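Local coordinates for protein 7,8-dihydro-6-hydroxymethylpterin pyrophosphokinase-dihydropteroate synthase (Plasmodium falciparum, PDB 6JWY) that probably makes 7,8-dihydropteroate for folate synthesis, first pyrophosphorylating 6-hydroxymethyl-7,8-dihydropterin with ATP and then joining the product to 4-aminobenzoate, at residues 47-52 / 167-172; 108-113 / 335-340. The protein carries 1 engineered substitution. One frame throughout, in Å; residues are numbered along the deposited sequence.

Interaction 1 (47-52 / 167-172)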
loop_
_atom_site.group_PDB
_atom_site.type_symbol
_atom_site.label_atom_id
_atom_site.label_comp_id
_atom_site.label_asym_id
_atom_site.label_seq_id
_atom_site.Cartn_x
_atom_site.Cartn_y
_atom_site.Cartn_z
ATOM N N LYS A 47 23.266 29.310 -22.762
ATOM C CA LYS A 47 21.890 29.138 -22.318
ATOM C C LYS A 47 21.687 27.712 -21.821
ATOM O O LYS A 47 21.955 26.756 -22.555
ATOM C CB LYS A 47 20.874 29.409 -23.440
ATOM C CG LYS A 47 19.448 29.539 -22.913
ATOM C CD LYS A 47 18.357 29.882 -23.919
ATOM C CE LYS A 47 16.982 30.042 -23.296
ATOM N NZ LYS A 47 17.020 30.890 -22.066
ATOM N N ILE A 48 21.184 27.583 -20.591
ATOM C CA ILE A 48 20.831 26.279 -20.062
ATOM C C ILE A 48 19.511 25.846 -20.695
ATOM O O ILE A 48 18.500 26.523 -20.532
ATOM C CB ILE A 48 20.758 26.307 -18.525
ATOM C CG1 ILE A 48 22.139 26.572 -17.924
ATOM C CG2 ILE A 48 20.155 25.013 -17.985
ATOM C CD1 ILE A 48 22.187 26.487 -16.411
ATOM N N ILE A 49 19.518 24.713 -21.411
ATOM C CA ILE A 49 18.318 24.288 -22.115
ATOM C C ILE A 49 17.905 22.890 -21.676
ATOM O O ILE A 49 16.929 22.370 -22.174
ATOM C CB ILE A 49 18.489 24.400 -23.649
ATOM C CG1 ILE A 49 19.620 23.494 -24.162
ATOM C CG2 ILE A 49 18.685 25.861 -24.044
ATOM C CD1 ILE A 49 19.773 23.443 -25.679
ATOM N N ASN A 50 18.626 22.277 -20.735
ATOM C CA ASN A 50 18.149 21.042 -20.124
ATOM C C ASN A 50 18.877 20.834 -18.797
ATOM O O ASN A 50 19.973 21.352 -18.583
ATOM C CB ASN A 50 18.265 19.854 -21.085
ATOM C CG ASN A 50 17.250 18.756 -20.841
ATOM O OD1 ASN A 50 16.781 18.568 -19.716
ATOM N ND2 ASN A 50 16.956 17.975 -21.875
ATOM N N THR A 51 18.230 20.119 -17.878
ATOM C CA THR A 51 18.859 19.724 -16.634
ATOM C C THR A 51 18.269 18.387 -16.218
ATOM O O THR A 51 17.156 18.049 -16.631
ATOM C CB THR A 51 18.580 20.712 -15.494
ATOM O OG1 THR A 51 17.190 21.048 -15.511
ATOM C CG2 THR A 51 19.431 21.960 -15.527
ATOM N N SER A 52 19.007 17.644 -15.378
ATOM C CA SER A 52 18.499 16.377 -14.888
ATOM C C SER A 52 17.861 16.651 -13.537
ATOM O O SER A 52 17.857 17.792 -13.094
ATOM C CB SER A 52 19.623 15.376 -14.780
ATOM O OG SER A 52 20.501 15.711 -13.708
ATOM N N THR A 167 23.218 16.987 -14.086
ATOM C CA THR A 167 23.719 17.324 -15.416
ATOM C C THR A 167 22.896 18.449 -16.048
ATOM O O THR A 167 21.762 18.708 -15.647
ATOM C CB THR A 167 23.748 16.137 -16.389
ATOM O OG1 THR A 167 22.444 15.572 -16.497
ATOM C CG2 THR A 167 24.773 15.082 -16.043
ATOM N N VAL A 168 23.470 19.057 -17.093
ATOM C CA VAL A 168 22.993 20.306 -17.681
ATOM C C VAL A 168 23.271 20.226 -19.179
ATOM O O VAL A 168 24.335 19.773 -19.587
ATOM C CB VAL A 168 23.758 21.509 -17.081
ATOM C CG1 VAL A 168 23.283 22.826 -17.639
ATOM C CG2 VAL A 168 23.684 21.554 -15.571
ATOM N N VAL A 169 22.340 20.692 -20.002
ATOM C CA VAL A 169 22.688 20.957 -21.386
ATOM C C VAL A 169 22.780 22.468 -21.596
ATOM O O VAL A 169 21.872 23.219 -21.214
ATOM C CB VAL A 169 21.712 20.288 -22.369
ATOM C CG1 VAL A 169 22.065 20.585 -23.825
ATOM C CG2 VAL A 169 21.649 18.794 -22.129
ATOM N N VAL A 170 23.897 22.892 -22.209
ATOM C CA VAL A 170 24.121 24.296 -22.504
ATOM C C VAL A 170 24.133 24.471 -24.021
ATOM O O VAL A 170 24.815 23.718 -24.709
ATOM C CB VAL A 170 25.426 24.810 -21.863
ATOM C CG1 VAL A 170 25.449 26.334 -21.799
ATOM C CG2 VAL A 170 25.618 24.225 -20.476
ATOM N N LYS A 171 23.337 25.434 -24.521
ATOM C CA LYS A 171 23.561 26.023 -25.834
ATOM C C LYS A 171 24.595 27.130 -25.641
ATOM O O LYS A 171 24.285 28.147 -25.029
ATOM C CB LYS A 171 22.265 26.600 -26.413
ATOM C CG LYS A 171 22.272 26.925 -27.899
ATOM C CD LYS A 171 21.281 28.006 -28.282
ATOM C CE LYS A 171 19.959 27.480 -28.803
ATOM N NZ LYS A 171 18.831 28.396 -28.512
ATOM N N THR A 172 25.825 26.899 -26.120
ATOM C CA THR A 172 26.992 27.655 -25.688
ATOM C C THR A 172 27.604 28.396 -26.869
ATOM O O THR A 172 27.613 27.871 -27.992
ATOM C CB THR A 172 28.095 26.741 -25.132
ATOM O OG1 THR A 172 29.148 27.589 -24.662
ATOM C CG2 THR A 172 28.638 25.773 -26.158
#
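A classic beta bulge sets Ile49 and Asn50 against Val169, where strands 46-57 and 163-172 run antiparallel, the axes of segments 47-51 and 167-172 at 155°. Ile49 N donates to Val169 O at 2.8 Å, while Asn50 N adds a weak bond to Val169 O at 3.4 Å. Val169 N in turn donates to Asn50 O. Ile48 pairs with Val170 and Asn50 with the next residue, Val169: two steps against one, which gives a one-residue register shift. The two strands are the middle pair of the six-stranded antiparallel pyrophosphokinase sheet. Ile48, Val168 and Val170 turn to helix 30-44, with Ile48 CG2 lying 3.8 Å from Val168 CG1. On the face of Lys47, Asn50, Val169 and Lys171, Val169 CG1 is met obliquely at 3.8 Å by CG1 of Ile49, which comes from the bulge (chi1 62°, CG1 between backbone N and carbonyl carbon). The second branch, Val169 CG2, meets Asn50 CB at 3.7 Å. The amide of Asn50 is held from outside, ND2 probably by Tyr110 OH and OD1 by Arg569. Beyond, Thr167 N donates to Ser52 OG at 3.0 Å, nearly straight at 179°, while Ser52 N bonds to Thr167 O.

Interaction 2 (108-113 / 335-340)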
loop_
_atom_site.group_PDB
_atom_site.type_symbol
_atom_site.label_atom_id
_atom_site.label_comp_id
_atom_site.label_asym_id
_atom_site.label_seq_id
_atom_site.Cartn_x
_atom_site.Cartn_y
_atom_site.Cartn_z
ATOM N N GLU A 108 17.157 24.615 -32.513
ATOM C CA GLU A 108 17.483 23.808 -33.679
ATOM C C GLU A 108 18.821 23.105 -33.474
ATOM O O GLU A 108 18.954 21.921 -33.797
ATOM C CB GLU A 108 17.423 24.611 -34.985
ATOM C CG GLU A 108 16.121 24.414 -35.751
ATOM C CD GLU A 108 15.746 22.969 -36.064
ATOM O OE1 GLU A 108 16.669 22.167 -36.360
ATOM O OE2 GLU A 108 14.531 22.634 -36.007
ATOM N N GLU A 109 19.794 23.837 -32.920
ATOM C CA GLU A 109 21.118 23.289 -32.673
ATOM C C GLU A 109 21.000 22.074 -31.756
ATOM O O GLU A 109 21.734 21.106 -31.930
ATOM C CB GLU A 109 22.050 24.342 -32.067
ATOM C CG GLU A 109 22.348 25.516 -32.997
ATOM C CD GLU A 109 21.307 26.621 -33.148
ATOM O OE1 GLU A 109 20.141 26.446 -32.692
ATOM O OE2 GLU A 109 21.664 27.669 -33.738
ATOM N N TYR A 110 20.062 22.136 -30.803
ATOM C CA TYR A 110 19.810 21.065 -29.852
ATOM C C TYR A 110 19.177 19.852 -30.534
ATOM O O TYR A 110 19.518 18.709 -30.226
ATOM C CB TYR A 110 18.988 21.574 -28.666
ATOM C CG TYR A 110 18.689 20.550 -27.605
ATOM C CD1 TYR A 110 19.713 19.975 -26.874
ATOM C CD2 TYR A 110 17.394 20.166 -27.306
ATOM C CE1 TYR A 110 19.467 19.033 -25.888
ATOM C CE2 TYR A 110 17.129 19.213 -26.327
ATOM C CZ TYR A 110 18.165 18.648 -25.608
ATOM O OH TYR A 110 17.950 17.716 -24.618
ATOM N N GLU A 111 18.248 20.098 -31.455
ATOM C CA GLU A 111 17.659 19.007 -32.209
ATOM C C GLU A 111 18.722 18.366 -33.097
ATOM O O GLU A 111 18.731 17.147 -33.252
ATOM C CB GLU A 111 16.442 19.495 -32.992
ATOM C CG GLU A 111 15.198 19.636 -32.128
ATOM C CD GLU A 111 14.024 20.344 -32.793
ATOM O OE1 GLU A 111 14.082 20.569 -34.035
ATOM O OE2 GLU A 111 13.050 20.683 -32.070
ATOM N N THR A 112 19.625 19.196 -33.648
ATOM C CA THR A 112 20.696 18.696 -34.482
ATOM C C THR A 112 21.557 17.790 -33.618
ATOM O O THR A 112 21.877 16.680 -34.027
ATOM C CB THR A 112 21.484 19.835 -35.148
ATOM O OG1 THR A 112 20.637 20.527 -36.070
ATOM C CG2 THR A 112 22.732 19.365 -35.863
ATOM N N PHE A 113 21.863 18.253 -32.396
ATOM C CA PHE A 113 22.710 17.508 -31.476
ATOM C C PHE A 113 22.120 16.127 -31.221
ATOM O O PHE A 113 22.850 15.152 -31.199
ATOM C CB PHE A 113 22.921 18.274 -30.167
ATOM C CG PHE A 113 23.553 17.460 -29.060
ATOM C CD1 PHE A 113 24.933 17.310 -28.975
ATOM C CD2 PHE A 113 22.768 16.843 -28.097
ATOM C CE1 PHE A 113 25.508 16.563 -27.955
ATOM C CE2 PHE A 113 23.348 16.109 -27.071
ATOM C CZ PHE A 113 24.714 15.958 -27.007
ATOM N N ASP A 335 17.735 11.241 -17.687
ATOM C CA ASP A 335 16.726 12.258 -17.477
ATOM C C ASP A 335 16.624 13.161 -18.706
ATOM O O ASP A 335 15.531 13.533 -19.108
ATOM C CB ASP A 335 17.052 13.065 -16.226
ATOM C CG ASP A 335 16.795 12.339 -14.913
ATOM O OD1 ASP A 335 15.961 11.400 -14.900
ATOM O OD2 ASP A 335 17.409 12.747 -13.897
ATOM N N MET A 336 17.763 13.471 -19.331
ATOM C CA MET A 336 17.821 14.554 -20.290
ATOM C C MET A 336 17.721 14.040 -21.718
ATOM O O MET A 336 16.954 14.571 -22.514
ATOM C CB MET A 336 19.098 15.378 -20.148
ATOM C CG MET A 336 19.330 15.838 -18.743
ATOM S SD MET A 336 20.539 17.166 -18.649
ATOM C CE MET A 336 21.911 16.492 -19.591
ATOM N N ILE A 337 18.540 13.050 -22.066
ATOM C CA ILE A 337 18.746 12.787 -23.478
ATOM C C ILE A 337 18.729 11.279 -23.666
ATOM O O ILE A 337 19.700 10.690 -24.128
ATOM C CB ILE A 337 20.060 13.439 -23.956
ATOM C CG1 ILE A 337 21.240 13.075 -23.049
ATOM C CG2 ILE A 337 19.906 14.945 -24.052
ATOM C CD1 ILE A 337 22.576 13.572 -23.557
ATOM N N PRO A 338 17.625 10.593 -23.299
ATOM C CA PRO A 338 17.638 9.130 -23.265
ATOM C C PRO A 338 17.914 8.542 -24.648
ATOM O O PRO A 338 18.536 7.486 -24.758
ATOM C CB PRO A 338 16.262 8.739 -22.698
ATOM C CG PRO A 338 15.403 9.955 -22.928
ATOM C CD PRO A 338 16.327 11.156 -22.905
ATOM N N GLU A 339 17.483 9.253 -25.692
ATOM C CA GLU A 339 17.551 8.720 -27.041
ATOM C C GLU A 339 18.941 8.922 -27.656
ATOM O O GLU A 339 19.239 8.383 -28.720
ATOM C CB GLU A 339 16.413 9.301 -27.883
ATOM C CG GLU A 339 15.214 8.372 -28.026
ATOM C CD GLU A 339 14.574 7.823 -26.753
ATOM O OE1 GLU A 339 15.176 6.908 -26.124
ATOM O OE2 GLU A 339 13.460 8.296 -26.388
ATOM N N TYR A 340 19.812 9.671 -26.981
ATOM C CA TYR A 340 21.011 10.172 -27.631
ATOM C C TYR A 340 22.033 9.054 -27.825
ATOM O O TYR A 340 22.178 8.193 -26.958
ATOM C CB TYR A 340 21.592 11.353 -26.851
ATOM C CG TYR A 340 22.933 11.810 -27.354
ATOM C CD1 TYR A 340 23.044 12.587 -28.498
ATOM C CD2 TYR A 340 24.092 11.452 -26.696
ATOM C CE1 TYR A 340 24.277 13.011 -28.974
ATOM C CE2 TYR A 340 25.332 11.867 -27.147
ATOM C CZ TYR A 340 25.428 12.636 -28.293
ATOM O OH TYR A 340 26.666 13.021 -28.720
HETATM O O HOH W 1 15.798 16.472 -24.887
#
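Phe113 and Tyr340 form an offset stack that pins helix 108-115 to the turn following helix 327-336. The evidence is direct: the ring planes differ by 7° and the centroids lie 4.5 Å apart. Each ring lies over one face of the other with its neighbour's contact displaced toward the rim, and Phe113 CZ comes 3.6 Å from Tyr340 CE1. Although the planes are nearly parallel, the two side chains run across each other at about a right angle. In Phe113, CG lies opposite the backbone N (chi1 168°), which carries the ring away from its own helix.

Tyr340 closes a type I beta turn that starts at Ile337, its N bonding back to Ile337 O at 3.0 Å. Ile337 touches both aromatic side chains of the helix, with CD1 toward Phe113 and CG2 toward Tyr110. Its CD1 comes up at the edge of the Phe113 ring, near the ring plane, 4.4 Å from Phe113 CE2. The other branch, Ile337 CG2, approaches Tyr110 obliquely and stops 3.4 Å from Tyr110 OH.

That hydroxyl, whose probable protein partner is Asn50, has a water between it and Met336 O. The water donates to Met336 O at 3.3 Å, but its separation from Tyr110 OH is so short that the bridge is doubtful in detail. Beside the stack, Phe113 also packs on Ile17 and Val19 of the sheet strand 16-24, and the ring of Phe213 meets Tyr340 edge-to-face. Besides its stacked face, the Tyr340 ring has a polar neighbour at its edge: Phe113 O lies in the ring plane, 3.4 Å from Tyr340 CE1.

Interactions 1 and 2 meet directly, their centres 10 Å apart, and their segments alternate along the chain: 47-52, 108-113, 167-172, 335-340. The polar joint is Asn50 ND2 to Tyr110 OH at 2.9 Å, a probable hydrogen bond from the bulged strand to the helix. A packing joint is made by the methyl of Met336, whose CE lies 3.3 Å from Thr167 OG1 and 3.4 Å from Val169 CG2. Both contacts lie near the pyrophosphokinase site: the side chain of Thr167 is about 9 Å from the bound pterin, and that of Tyr340 about 13 Å from ATP. At the opposite end of the strand pair from Thr167, the Lys47 side chain is about 5 Å from a bound calcium ion.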